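Local coordinates for protein aldehyde dehydrogenase (Listeria monocytogenes, PDB 3K9D) that probably oxidises aldehydes or related oxo compounds with NAD or NADP as the electron acceptor, as other members of the aldehyde dehydrogenase family do, at residues M31-Q34 with Q35-I39. Sequence-based numbering, arbitrary orientation.
Sequences MSQQ and QIDTI
Ser32 OG accepts from Gln35 N in an N-cap that opens helix 33-49. The bond is nearly straight, 172° at the hydrogen, but weak, since OG lies 3.3 Å from Gln35 N. OG sits between its own backbone N and carbonyl carbon, turned towards the first turn of the helix. The next amides take backbone acceptors: Ile36 N reaches Ser32 O at 3.0 Å, and Asp37 N reaches Gln33 O at 2.9 Å. Gln33 and Asp37, one turn apart, also meet through their side chains. Gln33 NE2 donates a hydrogen bond to Asp37 OD1 at 3.0 Å, on the syn side of the carboxylate but 33° out of its plane, while Asp37 OD1 lies close to the amide plane of Gln33. Both polar ends have further partners: Lys134, from helix 121-134, forms a salt bridge with Asp37 OD1, and Gln33 OE1 accepts from Thr90 N; with OE1 accepting and NE2 donating, the rotation of the amide is set. On the apolar side, the extended Met31 chain runs along the helix start, and its SD packs 3.7 Å from Ile39 CD1, the two side chains crossing at about a right angle; Ala165, Cys167 and Pro168 add loop contacts there. Gln34 O takes two donors from Thr38: the backbone N at 3.1 Å, and OG1, also at 3.1 Å, from above the carbonyl plane, 38° out of it.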
loop_
_atom_site.group_PDB
_atom_site.type_symbol
_atom_site.label_atom_id
_atom_site.label_comp_id
_atom_site.label_asym_id
_atom_site.label_seq_id
_atom_site.Cartn_x
_atom_site.Cartn_y
_atom_site.Cartn_z
ATOM N N MET A 31 15.829 -2.947 19.376
ATOM C CA MET A 31 16.344 -4.322 19.418
ATOM C C MET A 31 16.974 -4.758 18.097
ATOM O O MET A 31 16.532 -4.340 17.021
ATOM C CB MET A 31 15.233 -5.313 19.781
ATOM C CG MET A 31 14.475 -5.015 21.052
ATOM S SD MET A 31 13.335 -6.371 21.483
ATOM C CE MET A 31 12.936 -5.852 23.132
ATOM N N SER A 32 17.977 -5.631 18.181
ATOM C CA SER A 32 18.624 -6.180 16.993
ATOM C C SER A 32 17.756 -7.252 16.331
ATOM O O SER A 32 16.703 -7.618 16.864
ATOM C CB SER A 32 20.001 -6.745 17.341
ATOM O OG SER A 32 19.894 -8.080 17.803
ATOM N N GLN A 33 18.193 -7.749 15.167
ATOM C CA GLN A 33 17.476 -8.828 14.460
ATOM C C GLN A 33 17.435 -10.095 15.312
ATOM O O GLN A 33 16.417 -10.780 15.365
ATOM C CB GLN A 33 18.113 -9.135 13.099
ATOM C CG GLN A 33 17.347 -10.187 12.263
ATOM C CD GLN A 33 16.087 -9.634 11.623
ATOM O OE1 GLN A 33 16.156 -8.773 10.740
ATOM N NE2 GLN A 33 14.925 -10.125 12.059
ATOM N N GLN A 34 18.558 -10.382 15.965
ATOM C CA GLN A 34 18.699 -11.508 16.890
ATOM C C GLN A 34 17.684 -11.458 18.038
ATOM O O GLN A 34 16.941 -12.419 18.240
ATOM C CB GLN A 34 20.131 -11.583 17.418
ATOM C CG GLN A 34 21.174 -12.078 16.386
ATOM C CD GLN A 34 21.710 -10.988 15.431
ATOM O OE1 GLN A 34 21.210 -9.854 15.388
ATOM N NE2 GLN A 34 22.743 -11.344 14.663
ATOM N N GLN A 35 17.633 -10.331 18.752
ATOM C CA GLN A 35 16.644 -10.107 19.817
ATOM C C GLN A 35 15.176 -10.224 19.363
ATOM O O GLN A 35 14.371 -10.885 20.031
ATOM C CB GLN A 35 16.892 -8.774 20.509
ATOM C CG GLN A 35 18.038 -8.795 21.532
ATOM C CD GLN A 35 18.524 -7.402 21.901
ATOM O OE1 GLN A 35 18.964 -7.156 23.020
ATOM N NE2 GLN A 35 18.455 -6.490 20.959
ATOM N N ILE A 36 14.837 -9.604 18.231
ATOM C CA ILE A 36 13.501 -9.776 17.606
ATOM C C ILE A 36 13.142 -11.246 17.310
ATOM O O ILE A 36 12.041 -11.709 17.668
ATOM C CB ILE A 36 13.356 -8.896 16.299
ATOM C CG1 ILE A 36 13.310 -7.393 16.640
ATOM C CG2 ILE A 36 12.199 -9.390 15.365
ATOM C CD1 ILE A 36 12.006 -6.850 17.222
ATOM N N ASP A 37 14.075 -11.964 16.673
ATOM C CA ASP A 37 13.848 -13.338 16.218
ATOM C C ASP A 37 13.673 -14.314 17.367
ATOM O O ASP A 37 12.935 -15.296 17.230
ATOM C CB ASP A 37 14.965 -13.818 15.279
ATOM C CG ASP A 37 14.937 -13.118 13.929
ATOM O OD1 ASP A 37 13.902 -12.494 13.601
ATOM O OD2 ASP A 37 15.955 -13.179 13.199
ATOM N N THR A 38 14.353 -14.032 18.482
ATOM C CA THR A 38 14.160 -14.733 19.745
ATOM C C THR A 38 12.714 -14.649 20.254
ATOM O O THR A 38 12.150 -15.644 20.687
ATOM C CB THR A 38 15.161 -14.207 20.819
ATOM O OG1 THR A 38 16.489 -14.608 20.459
ATOM C CG2 THR A 38 14.854 -14.758 22.210
ATOM N N ILE A 39 12.125 -13.463 20.191
ATOM C CA ILE A 39 10.730 -13.252 20.577
ATOM C C ILE A 39 9.766 -13.952 19.612
ATOM O O ILE A 39 8.832 -14.612 20.056
ATOM C CB ILE A 39 10.410 -11.739 20.657
ATOM C CG1 ILE A 39 11.188 -11.097 21.803
ATOM C CG2 ILE A 39 8.901 -11.493 20.808
ATOM C CD1 ILE A 39 11.542 -9.621 21.545
#